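Local coordinates for protein alpha-L-rhamnosidase (Klebsiella oxytoca, PDB 4XHC) that hydrolyses terminal alpha-L-rhamnose from rhamnosides, probably as other family 78 glycoside hydrolases do, and binds rhamnose in its catalytic-domain pocket, at residues G144-S149 against K521-Y526; L126-T131 against I165-R170; V374-L379 against A439-P444; Q368-G373 against S429-I434; L255-D258 against R263-L266. One frame throughout, in Å; residues are numbered along the deposited sequence.

In the fold
Contact 2 lies in the N-terminal beta domain, contacts 3, 4 and 5 in the helical glycosidase domain, and contact 1 joins the two. Along the chain the segments of contacts 1 and 2 alternate, 126-131, 144-149, 165-170 and then 521-526, whereas contacts 5, 4 and 3 all fall within the long excursion between 149 and 521. Contacts 1 and 2 have centres about 16 Å apart and touch where Glu130 OE1 meets Tyr526 N. Contacts 3 and 4 share helix 368-389, with centres about 11 Å apart. Contact 5 stands about 26 Å from contact 3, centre to centre. Contact 1 lies at the domain interface near the sugar pocket, between sheet packing and helix packing.

Contact 1 (G144-S149 against K521-Y526); sequences GWLSSS and KLINSY
The two segments come closest at Leu146 and Ile523, whose CA atoms are 7.9 Å apart. Ile523 does the reaching: its CD1 meets Leu146 CB at 4.0 Å and lies 3.3 Å from Ser147 O, so one methyl end spans both a side chain and a backbone carbonyl. The torsion behind this is chi1 of -150°, which places CG2 between the backbone N and the carbonyl carbon and sends the CG1-CD1 arm across to the other loop. This is the seam between the N-terminal beta domain and the six-hairpin glycosidase domain, beside the sugar site: the Leu146 side chain lies about 6 Å from bound rhamnose and packs on Tyr518 of the pocket. Just beyond Ile523, Ser525 N bonds to Glu506 and Ser525 OG to His528, both pocket residues, while Ile523 O takes a bond from Arg241, another of them. The loop 521-526 is also tied to itself, since Tyr526 OH donates to Lys521 O at 2.6 Å, tilted 33° from the carbonyl plane. On the other loop, Ser147 OG donates to Ser149 OG at 2.8 Å, and Ser149 OG bonds in turn to Pro121 O of the second subunit.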
# COMPACT_ATOMS: atom_id res chain seq x y z
N GLY A 144 15.93 -3.96 -15.09
CA GLY A 144 17.25 -4.25 -14.54
C GLY A 144 17.36 -5.57 -13.80
O GLY A 144 16.36 -6.22 -13.55
N TRP A 145 18.59 -5.94 -13.42
CA TRP A 145 18.84 -7.19 -12.70
C TRP A 145 18.82 -7.08 -11.16
O TRP A 145 18.84 -8.09 -10.48
CB TRP A 145 20.13 -7.86 -13.19
CG TRP A 145 21.44 -7.13 -12.93
CD1 TRP A 145 22.11 -6.28 -13.77
CD2 TRP A 145 22.25 -7.24 -11.76
NE1 TRP A 145 23.28 -5.85 -13.18
CE2 TRP A 145 23.39 -6.43 -11.94
CE3 TRP A 145 22.12 -7.95 -10.56
CZ2 TRP A 145 24.38 -6.30 -10.97
CZ3 TRP A 145 23.10 -7.83 -9.60
CH2 TRP A 145 24.22 -7.01 -9.81
N LEU A 146 18.76 -5.87 -10.60
CA LEU A 146 18.38 -5.71 -9.20
C LEU A 146 16.86 -5.76 -9.08
O LEU A 146 16.14 -5.49 -10.06
CB LEU A 146 18.88 -4.38 -8.62
CG LEU A 146 20.38 -4.26 -8.38
CD1 LEU A 146 20.68 -2.91 -7.77
CD2 LEU A 146 20.88 -5.37 -7.46
N SER A 147 16.37 -6.10 -7.89
CA SER A 147 14.94 -6.16 -7.65
C SER A 147 14.29 -4.80 -7.78
O SER A 147 14.79 -3.82 -7.22
CB SER A 147 14.66 -6.70 -6.25
OG SER A 147 13.26 -6.72 -5.99
N SER A 148 13.17 -4.74 -8.50
CA SER A 148 12.40 -3.49 -8.64
C SER A 148 11.82 -3.01 -7.31
O SER A 148 11.40 -1.86 -7.20
CB SER A 148 11.29 -3.63 -9.68
OG SER A 148 10.34 -4.59 -9.28
N SER A 149 11.82 -3.89 -6.30
CA SER A 149 11.23 -3.58 -5.01
C SER A 149 11.99 -2.48 -4.27
O SER A 149 11.46 -1.91 -3.33
CB SER A 149 11.14 -4.84 -4.15
OG SER A 149 12.42 -5.26 -3.70
N LYS A 521 19.17 4.01 -14.45
CA LYS A 521 19.74 5.04 -13.58
C LYS A 521 18.79 5.30 -12.41
O LYS A 521 19.21 5.89 -11.42
CB LYS A 521 20.03 6.32 -14.39
CG LYS A 521 18.82 7.23 -14.54
CD LYS A 521 18.72 7.99 -15.85
CE LYS A 521 17.26 8.39 -16.06
NZ LYS A 521 17.03 9.29 -17.21
N LEU A 522 17.54 4.86 -12.52
CA LEU A 522 16.55 4.96 -11.44
C LEU A 522 16.93 4.19 -10.19
O LEU A 522 16.55 4.58 -9.09
CB LEU A 522 15.19 4.41 -11.86
CG LEU A 522 14.42 5.06 -13.00
CD1 LEU A 522 13.11 4.31 -13.19
CD2 LEU A 522 14.19 6.53 -12.72
N ILE A 523 17.63 3.09 -10.35
CA ILE A 523 17.95 2.22 -9.23
C ILE A 523 19.38 2.40 -8.75
O ILE A 523 19.80 1.77 -7.79
CB ILE A 523 17.61 0.75 -9.57
CG1 ILE A 523 17.22 0.00 -8.30
CG2 ILE A 523 18.76 0.06 -10.29
CD1 ILE A 523 16.39 -1.23 -8.58
N ASN A 524 20.15 3.27 -9.40
CA ASN A 524 21.43 3.69 -8.83
C ASN A 524 21.14 4.45 -7.53
O ASN A 524 20.05 5.01 -7.35
CB ASN A 524 22.23 4.60 -9.78
CG ASN A 524 22.71 3.88 -11.03
OD1 ASN A 524 22.62 2.66 -11.15
ND2 ASN A 524 23.25 4.65 -11.97
N SER A 525 22.13 4.46 -6.64
CA SER A 525 22.05 5.26 -5.41
C SER A 525 22.68 6.62 -5.65
O SER A 525 23.72 6.73 -6.30
CB SER A 525 22.76 4.52 -4.28
OG SER A 525 22.99 5.38 -3.19
N TYR A 526 22.04 7.67 -5.13
CA TYR A 526 22.52 9.05 -5.31
C TYR A 526 23.02 9.66 -4.00
O TYR A 526 23.26 10.86 -3.90
CB TYR A 526 21.43 9.91 -5.96
CG TYR A 526 21.20 9.46 -7.37
CD1 TYR A 526 22.00 9.92 -8.40
CD2 TYR A 526 20.25 8.50 -7.66
CE1 TYR A 526 21.83 9.46 -9.70
CE2 TYR A 526 20.06 8.05 -8.96
CZ TYR A 526 20.86 8.53 -9.97
OH TYR A 526 20.66 8.07 -11.24

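Contact 2 (L126-T131 against I165-R170); sequences LTFGET and IDLPRR
Leu167 sets its CD1 against two residues of strand 122-129, Leu126 and Phe128, and makes the whole contact with that one methyl. Toward Leu126 the approach is tip to tip, with Leu167 CD1 3.7 Å from Leu126 CD1. Both leucines hold CG beside the backbone N and opposite the carbonyl carbon, chi1 being -51° at Leu126 and -68° at Leu167, and both bonds leaving the backbone face across the gap, which is why the branches meet end on and do not slide past each other. The same methyl comes to the rim of the Phe128 ring, close to the ring plane, 4.4 Å from Phe128 CZ. The ring's other company is aromatic: it stacks on Tyr171 and meets Phe173 edge to face. Leu126 is further hemmed in by Leu107, Leu156, Leu176 and Val178, so the three touching residues sit buried in a mainly apolar layer.

The backbones stay well apart, Leu126 CA being 10.9 Å from Leu167 CA, a separation suited to packing between sheets and too wide for pairing within one. Beyond this layer the two segments turn to charge: Glu130 OE1 pairs with Lys240, and Arg169 forms a salt bridge with Asp159 of the second subunit. Strand 122-129 belongs to the six-stranded antiparallel sheet and strand 163-166 ends the four-stranded one; their side chains fill the space between the sheets as in the core of a beta sandwich.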
# COMPACT_ATOMS: atom_id res chain seq x y z
N LEU A 126 1.92 7.60 -3.57
CA LEU A 126 3.12 8.39 -3.27
C LEU A 126 4.33 7.80 -3.97
O LEU A 126 4.48 6.59 -4.05
CB LEU A 126 3.37 8.41 -1.77
CG LEU A 126 2.21 8.80 -0.87
CD1 LEU A 126 2.70 8.91 0.55
CD2 LEU A 126 1.58 10.11 -1.30
N THR A 127 5.20 8.67 -4.49
CA THR A 127 6.44 8.25 -5.15
C THR A 127 7.58 9.11 -4.65
O THR A 127 7.45 10.34 -4.57
CB THR A 127 6.31 8.35 -6.67
OG1 THR A 127 5.08 7.77 -7.07
CG2 THR A 127 7.42 7.63 -7.37
N PHE A 128 8.69 8.47 -4.30
CA PHE A 128 9.82 9.15 -3.68
C PHE A 128 11.05 9.06 -4.57
O PHE A 128 11.37 7.99 -5.09
CB PHE A 128 10.16 8.46 -2.37
CG PHE A 128 9.05 8.44 -1.37
CD1 PHE A 128 8.08 7.45 -1.42
CD2 PHE A 128 9.01 9.37 -0.34
CE1 PHE A 128 7.06 7.41 -0.48
CE2 PHE A 128 7.99 9.34 0.59
CZ PHE A 128 7.02 8.36 0.53
N GLY A 129 11.78 10.17 -4.69
CA GLY A 129 12.99 10.17 -5.51
C GLY A 129 14.14 10.96 -4.93
O GLY A 129 13.94 12.02 -4.34
N GLU A 130 15.36 10.45 -5.10
CA GLU A 130 16.55 11.20 -4.76
C GLU A 130 16.82 12.27 -5.82
O GLU A 130 17.33 13.34 -5.50
CB GLU A 130 17.76 10.27 -4.63
CG GLU A 130 17.67 9.20 -3.55
CD GLU A 130 18.91 8.31 -3.53
OE1 GLU A 130 19.12 7.57 -4.52
OE2 GLU A 130 19.67 8.33 -2.55
N THR A 131 16.52 11.95 -7.08
CA THR A 131 16.56 12.94 -8.17
C THR A 131 15.15 13.23 -8.68
O THR A 131 14.22 12.47 -8.43
CB THR A 131 17.39 12.45 -9.36
OG1 THR A 131 16.82 11.25 -9.92
CG2 THR A 131 18.80 12.18 -8.93
N ILE A 165 -1.32 10.65 9.28
CA ILE A 165 -0.57 9.51 8.73
C ILE A 165 0.93 9.57 9.02
O ILE A 165 1.59 10.55 8.70
CB ILE A 165 -0.78 9.41 7.21
CG1 ILE A 165 -2.26 9.12 6.89
CG2 ILE A 165 0.12 8.33 6.61
CD1 ILE A 165 -2.83 7.87 7.55
N ASP A 166 1.45 8.50 9.62
CA ASP A 166 2.89 8.32 9.83
C ASP A 166 3.28 7.01 9.16
O ASP A 166 3.00 5.94 9.68
CB ASP A 166 3.22 8.23 11.32
CG ASP A 166 3.13 9.57 12.04
OD1 ASP A 166 4.07 10.39 11.91
OD2 ASP A 166 2.14 9.80 12.77
N LEU A 167 3.91 7.10 7.99
CA LEU A 167 4.28 5.90 7.24
C LEU A 167 5.40 5.12 7.94
O LEU A 167 6.37 5.72 8.40
CB LEU A 167 4.70 6.26 5.82
CG LEU A 167 3.58 6.80 4.93
CD1 LEU A 167 4.11 7.22 3.57
CD2 LEU A 167 2.48 5.76 4.76
N PRO A 168 5.28 3.78 8.00
CA PRO A 168 6.25 2.98 8.77
C PRO A 168 7.60 2.72 8.08
O PRO A 168 8.60 2.53 8.77
CB PRO A 168 5.50 1.66 9.01
CG PRO A 168 4.54 1.56 7.86
CD PRO A 168 4.26 2.94 7.34
N ARG A 169 7.64 2.72 6.74
CA ARG A 169 8.90 2.46 6.02
C ARG A 169 9.80 3.70 5.97
O ARG A 169 9.34 4.83 5.87
CB ARG A 169 8.62 1.96 4.61
CG ARG A 169 7.96 0.59 4.56
CD ARG A 169 7.91 0.07 3.13
NE ARG A 169 9.24 -0.33 2.65
CZ ARG A 169 9.72 -0.11 1.42
NH1 ARG A 169 9.01 0.54 0.49
NH2 ARG A 169 10.94 -0.54 1.12
N ARG A 170 11.11 3.46 6.02
CA ARG A 170 12.10 4.52 5.91
C ARG A 170 12.41 4.81 4.45
O ARG A 170 12.79 3.92 3.72
CB ARG A 170 13.39 4.11 6.64
CG ARG A 170 14.33 5.26 6.92
CD ARG A 170 15.70 4.77 7.32
NE ARG A 170 16.43 4.25 6.17
CZ ARG A 170 17.62 3.66 6.24
NH1 ARG A 170 18.22 3.49 7.42
NH2 ARG A 170 18.21 3.24 5.13

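Contact 3 (V374-L379 against A439-P444); sequences VLIYCL and AEVGTP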
# COMPACT_ATOMS: atom_id res chain seq x y z
N VAL A 374 45.96 -5.42 -4.78
CA VAL A 374 45.23 -5.37 -3.52
C VAL A 374 45.87 -6.33 -2.51
O VAL A 374 45.98 -6.01 -1.33
CB VAL A 374 43.73 -5.68 -3.73
CG1 VAL A 374 43.03 -5.90 -2.39
CG2 VAL A 374 43.07 -4.53 -4.48
N LEU A 375 46.29 -7.49 -2.98
CA LEU A 375 46.95 -8.46 -2.13
C LEU A 375 48.22 -7.89 -1.52
O LEU A 375 48.45 -7.99 -0.32
CB LEU A 375 47.27 -9.73 -2.93
CG LEU A 375 48.01 -10.83 -2.18
CD1 LEU A 375 47.25 -11.23 -0.92
CD2 LEU A 375 48.22 -12.03 -3.09
N ILE A 376 49.05 -7.28 -2.36
CA ILE A 376 50.32 -6.71 -1.92
C ILE A 376 50.09 -5.53 -0.97
O ILE A 376 50.82 -5.35 -0.00
CB ILE A 376 51.17 -6.25 -3.12
CG1 ILE A 376 51.61 -7.46 -3.94
CG2 ILE A 376 52.38 -5.45 -2.66
CD1 ILE A 376 52.18 -7.12 -5.30
N TYR A 377 49.07 -4.73 -1.26
CA TYR A 377 48.71 -3.59 -0.41
C TYR A 377 48.31 -4.05 0.99
O TYR A 377 48.75 -3.47 1.99
CB TYR A 377 47.55 -2.81 -1.06
CG TYR A 377 47.14 -1.56 -0.31
CD1 TYR A 377 46.17 -1.61 0.68
CD2 TYR A 377 47.73 -0.33 -0.59
CE1 TYR A 377 45.81 -0.48 1.37
CE2 TYR A 377 47.37 0.81 0.09
CZ TYR A 377 46.40 0.73 1.07
OH TYR A 377 46.02 1.85 1.77
N CYS A 378 47.49 -5.10 1.05
CA CYS A 378 46.94 -5.57 2.32
C CYS A 378 47.93 -6.46 3.10
O CYS A 378 47.97 -6.45 4.33
CB CYS A 378 45.59 -6.25 2.10
SG CYS A 378 44.26 -5.09 1.63
N LEU A 379 48.76 -7.20 2.38
CA LEU A 379 49.86 -7.93 3.03
C LEU A 379 50.78 -6.98 3.78
O LEU A 379 51.18 -7.25 4.90
CB LEU A 379 50.65 -8.72 2.00
CG LEU A 379 51.72 -9.64 2.57
CD1 LEU A 379 51.12 -10.63 3.55
CD2 LEU A 379 52.41 -10.37 1.44
N ALA A 439 50.31 -0.44 -4.29
CA ALA A 439 51.02 -1.59 -3.74
C ALA A 439 52.53 -1.35 -3.57
O ALA A 439 53.21 -2.14 -2.92
CB ALA A 439 50.79 -2.80 -4.63
N GLU A 440 53.02 -0.28 -4.19
CA GLU A 440 54.43 0.12 -4.13
C GLU A 440 55.34 -0.90 -4.81
O GLU A 440 56.43 -1.19 -4.33
CB GLU A 440 54.88 0.41 -2.69
CG GLU A 440 53.98 1.40 -1.95
CD GLU A 440 54.69 2.12 -0.82
OE1 GLU A 440 55.34 1.45 0.02
OE2 GLU A 440 54.60 3.37 -0.76
N VAL A 441 54.87 -1.44 -5.94
CA VAL A 441 55.70 -2.30 -6.78
C VAL A 441 56.66 -1.40 -7.55
O VAL A 441 56.28 -0.30 -7.95
CB VAL A 441 54.82 -3.11 -7.77
CG1 VAL A 441 55.68 -3.89 -8.74
CG2 VAL A 441 53.89 -4.05 -7.01
N GLY A 442 57.90 -1.84 -7.74
CA GLY A 442 58.88 -1.07 -8.51
C GLY A 442 59.49 0.06 -7.72
O GLY A 442 59.58 -0.02 -6.51
N THR A 443 59.94 1.10 -8.41
CA THR A 443 60.61 2.23 -7.74
C THR A 443 59.70 3.45 -7.69
O THR A 443 58.75 3.54 -8.47
CB THR A 443 61.90 2.63 -8.47
OG1 THR A 443 61.60 2.88 -9.85
CG2 THR A 443 62.92 1.52 -8.37
N PRO A 444 59.98 4.40 -6.77
CA PRO A 444 59.18 5.63 -6.68
C PRO A 444 59.10 6.41 -7.99
O PRO A 444 58.03 6.92 -8.34
CB PRO A 444 59.92 6.45 -5.61
CG PRO A 444 60.62 5.43 -4.78
CD PRO A 444 61.03 4.35 -5.73
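The side chains of Ile376 and Val441 cross at about a right angle, and Ile376 CD1 meets Val441 CG2 at 3.9 Å. Ile376 forks to make a second contact as well. Its CG1 arm stands beside the backbone N, chi1 -67°, and runs out toward Val441, while the CG2 branch takes the place opposite that N and beside the carbonyl carbon. There it rests on Ala439, with Ile376 CG2 3.7 Å from Ala439 CB and 3.4 Å from Ala439 O. The CB of the isoleucine is part of the same surface, 3.8 Å from Ala439 CB. Ile376 of helix 368-389 thus spreads its two branches over two residues of the loop that follows helix 430-438.

Ala439 is small enough for the chains to come very close: its CA is 4.5 Å from Tyr377 CA, and Ala439 CB lies 4.2 Å from Tyr377 N. The Tyr377 ring heads elsewhere, into a cation-pi contact with Arg381. Around the fork, Leu401 and Leu404 of helix 391-412 cover Ile376 further. The loop has its own means of turning: Glu440, at positive phi, ends helix 430-438 in a Schellman motif, and Thr443 caps the next helix through Gln446 N.

The contact is mostly carbon on carbon, with Ala439 O and Tyr377 N meeting only carbon across it, so the two parts are probably held by fit and the burial of apolar surface, and directional bonds play no part between them.

Contact 4 (Q368-G373 against S429-I434); sequences QAAAQG and SWASQI
Van der Waals contacts of Ala369 and Ala370 with helix 430-438 make the direct part of this contact. Ala369 CB, directed at the other helix, lies 3.4 Å from Ser432 OG and against the CB of the same serine. Ala370 sits alongside and supplies the apolar pair, its CB 4.4 Å from Ala431 CB. These side chains are so short that the backbones come close, Ala370 CA lying 4.4 Å from Ser432 CA.

A water adds a polar link. It accepts from Ala370 N at 3.1 Å, in the first turn of its helix, and sits 2.6 Å from Ser432 OG. The serine hydroxyl stands beside its own backbone N, chi1 -58°, which puts it where it can serve this bridge while its flank rests on Ala369.

The remaining bonds fix the start of helix 430-438. Ser429 is the N-cap: its OG accepts from Ser432 N at 3.1 Å, nearly straight at 166°. Gln433 folds back over the same turn, and its NE2 donates to Ser429 O at 3.0 Å in the carbonyl plane. Gln433 OE1 is held by Tyr420 N, so both ends of the amide are engaged and its flip is set. In the other helix, Ala369 N bonds to Ser422 OG.

The short segments' axes approach to 7.7 Å and run nearly parallel, at 21°. Two close, near-parallel helices, with helix 391-412 coming between them in the chain, are what is expected in an alpha/alpha barrel of the six-hairpin glycosidase type.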
# COMPACT_ATOMS: atom_id res chain seq x y z
N GLN A 368 42.75 -9.37 -12.79
CA GLN A 368 43.94 -10.04 -12.24
C GLN A 368 44.99 -9.10 -11.67
O GLN A 368 45.43 -9.28 -10.55
CB GLN A 368 44.58 -10.90 -13.31
CG GLN A 368 45.94 -11.43 -12.93
CD GLN A 368 46.49 -12.38 -13.97
OE1 GLN A 368 46.72 -12.01 -15.13
NE2 GLN A 368 46.73 -13.61 -13.56
N ALA A 369 45.40 -8.10 -12.44
CA ALA A 369 46.47 -7.19 -12.00
C ALA A 369 46.06 -6.35 -10.80
O ALA A 369 46.83 -6.16 -9.87
CB ALA A 369 46.91 -6.29 -13.15
N ALA A 370 44.83 -5.82 -10.83
CA ALA A 370 44.31 -5.04 -9.71
C ALA A 370 44.25 -5.88 -8.44
O ALA A 370 44.61 -5.41 -7.38
CB ALA A 370 42.93 -4.48 -10.04
N ALA A 371 43.80 -7.13 -8.57
CA ALA A 371 43.77 -8.06 -7.44
C ALA A 371 45.17 -8.34 -6.88
O ALA A 371 45.35 -8.42 -5.67
CB ALA A 371 43.10 -9.36 -7.85
N GLN A 372 46.15 -8.49 -7.75
CA GLN A 372 47.53 -8.66 -7.32
C GLN A 372 47.95 -7.47 -6.46
O GLN A 372 48.60 -7.64 -5.42
CB GLN A 372 48.45 -8.79 -8.54
CG GLN A 372 49.93 -9.05 -8.21
CD GLN A 372 50.25 -10.49 -7.89
OE1 GLN A 372 49.43 -11.38 -8.05
NE2 GLN A 372 51.49 -10.73 -7.47
N GLY A 373 47.59 -6.27 -6.90
CA GLY A 373 47.91 -5.05 -6.17
C GLY A 373 47.20 -4.97 -4.83
O GLY A 373 47.77 -4.50 -3.84
N SER A 429 44.12 -1.43 -18.30
CA SER A 429 43.04 -0.71 -17.62
C SER A 429 43.60 0.37 -16.70
O SER A 429 44.79 0.37 -16.40
CB SER A 429 42.21 -1.69 -16.79
OG SER A 429 42.95 -2.27 -15.71
N TRP A 430 42.75 1.29 -16.27
CA TRP A 430 43.15 2.26 -15.25
C TRP A 430 43.34 1.55 -13.91
O TRP A 430 44.26 1.87 -13.16
CB TRP A 430 42.09 3.34 -15.06
CG TRP A 430 42.14 4.43 -16.06
CD1 TRP A 430 41.75 4.36 -17.36
CD2 TRP A 430 42.58 5.77 -15.84
NE1 TRP A 430 41.92 5.57 -17.97
CE2 TRP A 430 42.43 6.45 -17.06
CE3 TRP A 430 43.09 6.46 -14.74
CZ2 TRP A 430 42.77 7.79 -17.21
CZ3 TRP A 430 43.42 7.79 -14.89
CH2 TRP A 430 43.25 8.45 -16.12
N ALA A 431 42.47 0.60 -13.61
CA ALA A 431 42.47 -0.05 -12.31
C ALA A 431 43.81 -0.75 -12.01
O ALA A 431 44.38 -0.60 -10.93
CB ALA A 431 41.32 -1.03 -12.22
N SER A 432 44.31 -1.50 -12.98
CA SER A 432 45.59 -2.19 -12.82
C SER A 432 46.69 -1.24 -12.39
O SER A 432 47.46 -1.55 -11.48
CB SER A 432 45.99 -2.86 -14.13
OG SER A 432 45.02 -3.79 -14.56
N GLN A 433 46.77 -0.07 -13.02
CA GLN A 433 47.86 0.87 -12.76
C GLN A 433 47.72 1.47 -11.36
O GLN A 433 48.69 1.58 -10.62
CB GLN A 433 47.88 2.02 -13.77
CG GLN A 433 47.58 1.62 -15.20
CD GLN A 433 48.35 0.40 -15.65
OE1 GLN A 433 49.53 0.26 -15.34
NE2 GLN A 433 47.70 -0.48 -16.39
N ILE A 434 46.50 1.84 -11.02
CA ILE A 434 46.21 2.49 -9.75
C ILE A 434 46.61 1.57 -8.59
O ILE A 434 47.30 2.01 -7.67
CB ILE A 434 44.71 2.86 -9.65
CG1 ILE A 434 44.38 3.99 -10.63
CG2 ILE A 434 44.34 3.29 -8.24
CD1 ILE A 434 42.90 4.16 -10.91
O HOH W 1 43.23 -5.31 -13.40

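Contact 5 (L255-D258 against R263-L266); sequences LVND and RHDL
A tight turn between two successive helices, 247-259 and 264-276, is closed here by Asn257 and Asp258 on one side and Arg263 and His264 on the other. The Asn257 amide faces the backbone of Arg263 and uses both of its ends. Asn257 OD1 accepts from Arg263 N at 3.1 Å, fairly straight at 157°, while Asn257 ND2 makes a weak bond to Arg263 O at 3.2 Å. What brings the amide there is its extended first torsion, chi1 176°, which swings CG away from the backbone N of Asn257. With one sound bond to the N-H and a weak one to the C=O of Arg263, the amide spans the peptide groups just before helix 264-276.

One residue further on each side, Asp258 OD1 meets His264 NE2 at 3.3 Å. The oxygen lies in the imidazole plane, at the ring edge, yet the nitrogen reaches it from above the carboxylate plane, the two planes standing 71° apart. A carboxylate so near would probably favour a protonated ring. Ser318 of helix 302-319 packs against both residues.

Arg263 turns its guanidinium back to its own segment, NH2 bonding to Asp265 OD2 at 2.9 Å in a salt bridge that uses the syn lone pair, and NH1 bonds to Ser201 O. Asn257 and Asp258 thereby tie a helix-loop-helix connection within the six-hairpin glycosidase domain.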
# COMPACT_ATOMS: atom_id res chain seq x y z
N LEU A 255 37.55 6.19 7.07
CA LEU A 255 38.53 7.25 6.91
C LEU A 255 37.89 8.62 7.08
O LEU A 255 38.45 9.49 7.73
CB LEU A 255 39.20 7.18 5.52
CG LEU A 255 40.23 6.08 5.26
CD1 LEU A 255 40.75 6.18 3.82
CD2 LEU A 255 41.39 6.13 6.25
N VAL A 256 36.71 8.81 6.49
CA VAL A 256 36.05 10.11 6.52
C VAL A 256 35.53 10.38 7.93
O VAL A 256 35.66 11.48 8.45
CB VAL A 256 34.90 10.18 5.49
CG1 VAL A 256 34.28 11.58 5.47
CG2 VAL A 256 35.39 9.80 4.11
N ASN A 257 34.95 9.35 8.54
CA ASN A 257 34.49 9.43 9.92
C ASN A 257 35.59 9.95 10.84
O ASN A 257 35.34 10.77 11.72
CB ASN A 257 34.03 8.04 10.37
CG ASN A 257 33.63 8.01 11.83
OD1 ASN A 257 32.65 8.64 12.23
ND2 ASN A 257 34.39 7.29 12.63
N ASP A 258 36.80 9.46 10.63
CA ASP A 258 37.96 9.84 11.41
C ASP A 258 38.17 11.34 11.60
O ASP A 258 38.57 11.77 12.66
CB ASP A 258 39.20 9.27 10.73
CG ASP A 258 40.10 8.56 11.68
OD1 ASP A 258 39.56 7.72 12.45
OD2 ASP A 258 41.32 8.82 11.65
N ARG A 263 33.17 8.87 15.29
CA ARG A 263 32.47 7.79 15.96
C ARG A 263 33.21 6.48 15.75
O ARG A 263 32.84 5.66 14.90
CB ARG A 263 31.03 7.71 15.45
CG ARG A 263 30.23 8.95 15.80
CD ARG A 263 28.78 8.63 16.13
NE ARG A 263 28.66 7.76 17.30
CZ ARG A 263 27.51 7.47 17.90
NH1 ARG A 263 26.35 7.98 17.49
NH2 ARG A 263 27.52 6.67 18.95
N HIS A 264 34.26 6.29 16.55
CA HIS A 264 35.10 5.09 16.49
C HIS A 264 34.37 3.86 17.00
O HIS A 264 34.62 2.76 16.52
CB HIS A 264 36.41 5.30 17.28
CG HIS A 264 37.26 6.40 16.73
ND1 HIS A 264 37.69 7.47 17.49
CD2 HIS A 264 37.74 6.61 15.48
CE1 HIS A 264 38.41 8.28 16.74
NE2 HIS A 264 38.45 7.79 15.51
N ASP A 265 33.47 4.05 17.95
CA ASP A 265 32.62 2.96 18.44
C ASP A 265 31.86 2.27 17.29
O ASP A 265 31.63 1.06 17.33
CB ASP A 265 31.64 3.47 19.52
CG ASP A 265 30.82 4.68 19.07
OD1 ASP A 265 31.42 5.71 18.69
OD2 ASP A 265 29.57 4.62 19.11
N LEU A 266 31.48 3.03 16.28
CA LEU A 266 30.72 2.49 15.17
C LEU A 266 31.60 1.70 14.20
O LEU A 266 31.16 0.72 13.60
CB LEU A 266 29.97 3.61 14.44
CG LEU A 266 28.95 3.16 13.39
CD1 LEU A 266 27.90 2.24 14.00
CD2 LEU A 266 28.31 4.36 12.72